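Local coordinates for teichoic acid D-alanine hydrolase (Staphylococcus aureus, PDB 5ZH8), which hydrolyses the ester links that hold D-alanine on wall teichoic acid and lipoteichoic acid, affecting methicillin resistance and cell wall structure in this bacterium, at residues K77-Y82 against L100-G105; L87-V92 against I115-N120; Y359-A364 against K376-D381. One frame throughout, in Å; residues are numbered along the deposited sequence.

Interaction 1 (K77-Y82 against L100-G105); sequences KKIDKY and LKMSKG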
# COMPACT_ATOMS: atom_id res chain seq x y z
N LYS A 77 27.35 8.29 -4.93
CA LYS A 77 27.18 7.98 -6.33
C LYS A 77 26.35 6.71 -6.50
O LYS A 77 25.47 6.62 -7.36
CB LYS A 77 28.53 7.81 -7.01
CG LYS A 77 28.41 7.56 -8.50
CD LYS A 77 29.75 7.65 -9.21
CE LYS A 77 29.62 7.26 -10.68
NZ LYS A 77 28.46 7.94 -11.35
N LYS A 78 26.66 5.72 -5.65
CA LYS A 78 25.98 4.43 -5.65
C LYS A 78 24.51 4.62 -5.28
O LYS A 78 23.64 3.98 -5.85
CB LYS A 78 26.66 3.50 -4.65
CG LYS A 78 26.73 2.03 -5.05
CD LYS A 78 27.42 1.21 -3.95
CE LYS A 78 28.53 0.27 -4.45
NZ LYS A 78 28.08 -1.07 -4.91
N ILE A 79 24.25 5.50 -4.31
CA ILE A 79 22.90 5.78 -3.84
C ILE A 79 22.10 6.46 -4.95
O ILE A 79 21.00 6.02 -5.29
CB ILE A 79 22.91 6.67 -2.57
CG1 ILE A 79 23.51 5.92 -1.38
CG2 ILE A 79 21.50 7.15 -2.23
CD1 ILE A 79 23.97 6.81 -0.24
N ASP A 80 22.66 7.52 -5.50
CA ASP A 80 22.03 8.25 -6.58
C ASP A 80 21.70 7.33 -7.74
O ASP A 80 20.58 7.34 -8.27
CB ASP A 80 22.95 9.38 -7.05
CG ASP A 80 22.38 10.14 -8.22
OD1 ASP A 80 21.40 10.90 -8.04
OD2 ASP A 80 22.91 9.96 -9.33
N LYS A 81 22.68 6.52 -8.11
CA LYS A 81 22.52 5.60 -9.22
C LYS A 81 21.40 4.61 -8.95
O LYS A 81 20.62 4.27 -9.83
CB LYS A 81 23.83 4.85 -9.47
CG LYS A 81 23.83 4.02 -10.73
CD LYS A 81 25.24 3.59 -11.08
CE LYS A 81 25.32 3.09 -12.51
NZ LYS A 81 25.11 4.16 -13.54
N TYR A 82 21.34 4.14 -7.71
CA TYR A 82 20.28 3.22 -7.30
C TYR A 82 18.93 3.90 -7.38
O TYR A 82 18.00 3.35 -7.95
CB TYR A 82 20.53 2.68 -5.89
CG TYR A 82 19.28 2.16 -5.26
CD1 TYR A 82 18.61 1.08 -5.82
CD2 TYR A 82 18.73 2.77 -4.14
CE1 TYR A 82 17.44 0.61 -5.27
CE2 TYR A 82 17.56 2.29 -3.57
CZ TYR A 82 16.92 1.22 -4.15
OH TYR A 82 15.76 0.76 -3.58
N LEU A 100 25.19 17.93 6.09
CA LEU A 100 24.38 17.51 4.95
C LEU A 100 25.31 17.15 3.80
O LEU A 100 25.95 18.02 3.23
CB LEU A 100 23.44 18.64 4.53
CG LEU A 100 22.47 18.38 3.37
CD1 LEU A 100 21.45 17.32 3.73
CD2 LEU A 100 21.76 19.66 3.00
N LYS A 101 25.40 15.86 3.49
CA LYS A 101 26.26 15.36 2.41
C LYS A 101 25.49 15.02 1.13
O LYS A 101 26.08 14.87 0.06
CB LYS A 101 27.01 14.11 2.85
CG LYS A 101 27.78 14.23 4.15
CD LYS A 101 28.93 15.22 4.10
CE LYS A 101 30.02 14.75 3.16
NZ LYS A 101 31.27 15.52 3.40
N MET A 102 24.17 14.87 1.24
CA MET A 102 23.34 14.59 0.08
C MET A 102 21.93 15.13 0.29
O MET A 102 21.33 14.93 1.34
CB MET A 102 23.28 13.09 -0.22
CG MET A 102 22.61 12.75 -1.55
SD MET A 102 22.80 11.03 -2.02
CE MET A 102 22.05 11.08 -3.65
N SER A 103 21.41 15.80 -0.73
CA SER A 103 20.05 16.32 -0.74
C SER A 103 19.62 16.44 -2.18
O SER A 103 20.18 17.25 -2.93
CB SER A 103 20.00 17.69 -0.06
OG SER A 103 18.67 18.18 0.01
N LYS A 104 18.66 15.62 -2.60
CA LYS A 104 18.29 15.55 -4.01
C LYS A 104 16.87 15.03 -4.22
O LYS A 104 16.42 14.12 -3.53
CB LYS A 104 19.29 14.65 -4.76
CG LYS A 104 19.13 14.67 -6.26
CD LYS A 104 20.30 13.98 -6.96
CE LYS A 104 20.16 14.07 -8.47
NZ LYS A 104 21.23 13.31 -9.19
N GLY A 105 16.18 15.64 -5.18
CA GLY A 105 14.83 15.24 -5.55
C GLY A 105 14.84 14.43 -6.84
O GLY A 105 15.68 14.65 -7.71
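In the alpha/beta part of this beta-lactamase-type fold, helix 74-85 lies along the main antiparallel sheet, and Asp80 and Ile79 of that helix meet Lys104 and Met102 of strand 99-106. The short axes run nearly parallel, 14° apart, with a closest approach of 10.7 Å, an ordinary spacing for a helix on a sheet; the extended Lys104 and Met102 side chains span it. In Lys104, CG lies anti to the backbone N (chi1 -171°) and every later torsion is also stretched, which carries the ammonium group to the carboxylate. There NZ forms a salt bridge with Asp80 OD1 at 2.7 Å, arriving on the syn side but 35° out of the carboxylate plane. The same oxygen is also hydrogen-bonded to the hydroxyl of Tyr106, further along the same strand, and weakly to the side-chain amide of Gln84; this company would be expected to favour the charged carboxylate. Met102 reaches the helix with its methyl end, CE lying 3.9 Å from Asp80 CB. Its sulfur passes alongside the Ile79 branch methyl, SD to CG2 4.1 Å, the two side chains running antiparallel past one another. Lys101 and Met102 both pair through their backbones with Ile94 of strand 90-96, a classic beta bulge. Around this pairing, Tyr69 of strand 68-69 touches both Asp80 and Met102, Ile94 touches Ile79 and Met102, and helix 371-382 packs against Ile79 through Ile378 and Ile382.

Interaction 2 (L87-V92 against I115-N120); sequences LFNGSV and IKNTPN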
# COMPACT_ATOMS: atom_id res chain seq x y z
N LEU A 87 13.77 3.99 -10.33
CA LEU A 87 12.62 4.82 -10.67
C LEU A 87 11.99 5.49 -9.45
O LEU A 87 10.80 5.73 -9.42
CB LEU A 87 11.57 4.01 -11.44
CG LEU A 87 12.08 3.20 -12.63
CD1 LEU A 87 10.99 2.28 -13.17
CD2 LEU A 87 12.60 4.13 -13.71
N PHE A 88 12.82 5.79 -8.46
CA PHE A 88 12.40 6.46 -7.23
C PHE A 88 11.73 7.78 -7.57
O PHE A 88 12.27 8.57 -8.34
CB PHE A 88 13.63 6.70 -6.36
CG PHE A 88 13.35 7.42 -5.07
CD1 PHE A 88 12.56 6.84 -4.09
CD2 PHE A 88 13.93 8.66 -4.82
CE1 PHE A 88 12.33 7.51 -2.89
CE2 PHE A 88 13.70 9.33 -3.63
CZ PHE A 88 12.90 8.75 -2.66
N ASN A 89 10.54 8.00 -7.01
CA ASN A 89 9.86 9.30 -7.14
C ASN A 89 9.69 9.94 -5.77
O ASN A 89 8.80 9.55 -5.00
CB ASN A 89 8.51 9.13 -7.84
CG ASN A 89 7.96 10.46 -8.35
OD1 ASN A 89 8.05 10.75 -9.54
ND2 ASN A 89 7.40 11.26 -7.45
N GLY A 90 10.55 10.90 -5.46
CA GLY A 90 10.53 11.58 -4.17
C GLY A 90 11.84 12.30 -3.92
O GLY A 90 12.44 12.82 -4.85
N SER A 91 12.28 12.32 -2.66
CA SER A 91 13.47 13.09 -2.27
C SER A 91 14.27 12.39 -1.19
O SER A 91 13.72 11.68 -0.35
CB SER A 91 13.07 14.46 -1.75
OG SER A 91 14.21 15.20 -1.31
N VAL A 92 15.58 12.63 -1.20
CA VAL A 92 16.49 12.03 -0.24
C VAL A 92 17.29 13.13 0.45
O VAL A 92 17.56 14.18 -0.13
CB VAL A 92 17.45 11.02 -0.90
CG1 VAL A 92 18.44 11.71 -1.84
CG2 VAL A 92 18.18 10.20 0.16
N ILE A 115 5.60 19.66 -11.99
CA ILE A 115 6.55 20.22 -11.04
C ILE A 115 7.46 19.12 -10.53
O ILE A 115 6.99 18.15 -9.93
CB ILE A 115 5.84 20.85 -9.83
CG1 ILE A 115 4.91 21.98 -10.28
CG2 ILE A 115 6.86 21.35 -8.79
CD1 ILE A 115 3.87 22.36 -9.24
N LYS A 116 8.76 19.26 -10.78
CA LYS A 116 9.74 18.27 -10.34
C LYS A 116 9.98 18.34 -8.84
O LYS A 116 9.83 19.39 -8.25
CB LYS A 116 11.07 18.45 -11.09
CG LYS A 116 11.02 18.01 -12.55
CD LYS A 116 12.31 17.32 -12.96
CE LYS A 116 12.22 16.73 -14.36
NZ LYS A 116 12.18 17.78 -15.42
N ASN A 117 10.33 17.20 -8.24
CA ASN A 117 10.76 17.16 -6.84
C ASN A 117 12.11 17.84 -6.68
O ASN A 117 13.06 17.54 -7.40
CB ASN A 117 10.89 15.72 -6.34
CG ASN A 117 9.56 15.09 -5.98
OD1 ASN A 117 8.76 15.69 -5.28
ND2 ASN A 117 9.34 13.87 -6.43
N THR A 118 12.19 18.77 -5.73
CA THR A 118 13.43 19.47 -5.43
C THR A 118 13.71 19.29 -3.94
O THR A 118 12.89 18.71 -3.23
CB THR A 118 13.31 20.96 -5.76
OG1 THR A 118 12.31 21.56 -4.93
CG2 THR A 118 12.91 21.15 -7.21
N PRO A 119 14.88 19.78 -3.47
CA PRO A 119 15.11 19.77 -2.02
C PRO A 119 14.09 20.61 -1.24
O PRO A 119 13.88 20.37 -0.05
CB PRO A 119 16.52 20.36 -1.89
CG PRO A 119 17.19 19.99 -3.17
CD PRO A 119 16.11 20.08 -4.22
N ASN A 120 13.46 21.57 -1.91
CA ASN A 120 12.41 22.39 -1.30
C ASN A 120 11.07 21.66 -1.11
O ASN A 120 10.25 22.10 -0.31
CB ASN A 120 12.18 23.67 -2.10
CG ASN A 120 12.95 24.84 -1.54
OD1 ASN A 120 13.99 25.23 -2.08
ND2 ASN A 120 12.46 25.39 -0.43
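Asn117 leans its amide over the start of strand 90-96, meeting Gly90 and the side chain of Asn89. By van der Waals contact, Asn117 CB lies 3.6 Å from Gly90 O, and its CG is 4.1 Å from Gly90 CA. Its CG sits anti to the carbonyl carbon (chi1 -79°), which turns the amide toward Gly90.

Among the polar groups, Asn117 ND2 stands 3.4 Å from both Asn89 ND2 and Gly90 N; all are donors, so neither approach is a bond. The side chains of Asn89 and Asn117 cross at about a right angle, with the amide planes 70° apart, and their nitrogens look to acceptors elsewhere: Asn117 ND2 to Tyr106 O, and Asn89 ND2 to Asn366 OD1 and Tyr108 O. Asn366 OD1 also takes a weak bond from Asn117 ND2, giving the amides a shared acceptor.

In the fold, this is where the chain leaves helix 74-85 through a Schellman motif at Leu87 and enters strand 90-96 of the main sheet. Gly90 makes the entry extended but with positive phi (162°).

Backbone bonds then place the strand between its neighbours, Gly90 pairing with Tyr106 and Ser91 with Ala364, while the hydroxyl of Ser91 bonds weakly to Lys104 O.

Interaction 3 (Y359-A364 against K376-D381); sequences YVVVLA and KHIYND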
# COMPACT_ATOMS: atom_id res chain seq x y z
N TYR A 359 25.16 8.53 10.47
CA TYR A 359 24.27 8.87 9.36
C TYR A 359 22.84 9.13 9.82
O TYR A 359 22.32 8.42 10.68
CB TYR A 359 24.26 7.73 8.34
CG TYR A 359 25.56 7.55 7.61
CD1 TYR A 359 25.96 8.46 6.63
CD2 TYR A 359 26.41 6.49 7.90
CE1 TYR A 359 27.15 8.30 5.95
CE2 TYR A 359 27.61 6.32 7.23
CZ TYR A 359 27.97 7.22 6.25
OH TYR A 359 29.16 7.06 5.58
N VAL A 360 22.22 10.14 9.22
CA VAL A 360 20.77 10.27 9.26
C VAL A 360 20.29 10.22 7.82
O VAL A 360 20.62 11.09 7.03
CB VAL A 360 20.29 11.58 9.93
CG1 VAL A 360 18.77 11.60 10.01
CG2 VAL A 360 20.91 11.73 11.31
N VAL A 361 19.53 9.18 7.50
CA VAL A 361 19.04 8.96 6.14
C VAL A 361 17.54 9.19 6.14
O VAL A 361 16.80 8.48 6.82
CB VAL A 361 19.34 7.52 5.65
CG1 VAL A 361 18.95 7.36 4.19
CG2 VAL A 361 20.80 7.19 5.86
N VAL A 362 17.10 10.20 5.39
CA VAL A 362 15.69 10.55 5.28
C VAL A 362 15.26 10.33 3.84
O VAL A 362 15.82 10.94 2.93
CB VAL A 362 15.43 12.03 5.66
CG1 VAL A 362 13.93 12.32 5.73
CG2 VAL A 362 16.11 12.38 6.97
N LEU A 363 14.27 9.46 3.64
CA LEU A 363 13.82 9.10 2.30
C LEU A 363 12.32 9.33 2.19
O LEU A 363 11.52 8.68 2.88
CB LEU A 363 14.17 7.64 2.00
CG LEU A 363 14.20 7.25 0.52
CD1 LEU A 363 15.33 7.97 -0.19
CD2 LEU A 363 14.33 5.74 0.34
N ALA A 364 11.94 10.27 1.33
CA ALA A 364 10.54 10.66 1.15
C ALA A 364 10.03 10.20 -0.21
O ALA A 364 10.62 10.50 -1.24
CB ALA A 364 10.39 12.17 1.30
N LYS A 376 16.65 0.60 3.50
CA LYS A 376 17.50 -0.48 4.02
C LYS A 376 18.71 -0.68 3.13
O LYS A 376 19.82 -0.83 3.61
CB LYS A 376 16.74 -1.80 4.11
CG LYS A 376 15.81 -1.90 5.29
CD LYS A 376 14.95 -3.15 5.19
CE LYS A 376 14.18 -3.42 6.48
NZ LYS A 376 13.98 -4.88 6.73
N HIS A 377 18.47 -0.67 1.83
CA HIS A 377 19.53 -0.89 0.87
C HIS A 377 20.57 0.21 0.99
O HIS A 377 21.76 -0.04 0.88
CB HIS A 377 18.97 -0.95 -0.54
CG HIS A 377 20.00 -1.17 -1.59
ND1 HIS A 377 20.71 -2.35 -1.70
CD2 HIS A 377 20.45 -0.36 -2.58
CE1 HIS A 377 21.55 -2.26 -2.71
NE2 HIS A 377 21.41 -1.07 -3.27
N ILE A 378 20.11 1.43 1.24
CA ILE A 378 21.02 2.57 1.40
C ILE A 378 21.79 2.47 2.72
O ILE A 378 23.01 2.61 2.75
CB ILE A 378 20.23 3.89 1.33
CG1 ILE A 378 19.74 4.11 -0.11
CG2 ILE A 378 21.08 5.06 1.80
CD1 ILE A 378 18.81 5.30 -0.27
N TYR A 379 21.09 2.21 3.81
CA TYR A 379 21.68 2.21 5.14
C TYR A 379 22.56 0.97 5.40
O TYR A 379 23.69 1.09 5.89
CB TYR A 379 20.55 2.28 6.17
CG TYR A 379 20.98 2.43 7.61
CD1 TYR A 379 21.29 3.67 8.14
CD2 TYR A 379 21.01 1.32 8.45
CE1 TYR A 379 21.66 3.80 9.48
CE2 TYR A 379 21.38 1.43 9.78
CZ TYR A 379 21.70 2.67 10.29
OH TYR A 379 22.04 2.78 11.62
N ASN A 380 22.04 -0.20 5.06
CA ASN A 380 22.74 -1.45 5.32
C ASN A 380 23.71 -1.81 4.21
O ASN A 380 24.87 -2.11 4.48
CB ASN A 380 21.73 -2.58 5.52
CG ASN A 380 20.83 -2.35 6.71
OD1 ASN A 380 21.26 -1.82 7.73
ND2 ASN A 380 19.58 -2.77 6.60
N ASP A 381 23.25 -1.80 2.96
CA ASP A 381 24.09 -2.31 1.87
C ASP A 381 25.12 -1.29 1.41
O ASP A 381 26.31 -1.60 1.33
CB ASP A 381 23.23 -2.81 0.69
CG ASP A 381 22.30 -3.95 1.09
OD1 ASP A 381 22.62 -4.68 2.06
OD2 ASP A 381 21.26 -4.14 0.42
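Helix 371-382, which follows the strand 359-365 in the chain, folds back along it, packed on one face of the main sheet: Ile378 packs on Val361 and Leu363, and Tyr379 on Val361. The two short axes are nearly antiparallel, at 164°, and come within 9.8 Å. Val361 lies at the middle of the contact and uses both its methyls. CG1 meets Ile378 CG2 at 3.9 Å; that Ile378 methyl is anti to its own backbone N, while the longer branch is left to reach along the strand, its CD1 touching Leu363 CD1 at 4.4 Å. The other Val361 methyl, CG2, approaches the edge of the Tyr379 ring near its plane, 4.2 Å from CD1. Everything crossing here is apolar, and the tyrosine hydroxyl is bonded beyond it, to Thr338 O. On the helix itself, His377 ND1 donates to Asp381 OD2 at 2.8 Å, using the anti lone pair, with the oxygen 21° out of the imidazole plane. The imidazole also meets Tyr82 of helix 74-85 edge-to-face and packs on Leu87 of the second subunit. Strands 90-96 and 349-355 flank 359-365 in the sheet, while Val360 and Val362 point from it to helix 292-303.

Overall arrangement
All three contacts reach one antiparallel sheet, in which strand 90-96 lies between 99-106 and 359-365. Interactions 1 and 2, with centres about 11 Å apart, are tied by the probable backbone hydrogen bond from Val92 N to Lys104 O, 2.9 Å. Interaction 2 joins interaction 3, about 16 Å from it centre to centre, through a probable hydrogen bond between Ala364 N and Ser91 O, 2.8 Å. Interactions 1 and 3, about 10 Å apart, set two helices side by side on the sheet, with Ile79 CG2 3.8 Å from Ile378 CD1. In beta-lactamase-type serine hydrolases the active site lies between the sheet and the helical region, as is probably so here; these contacts pack two helices and a loop on the sheet.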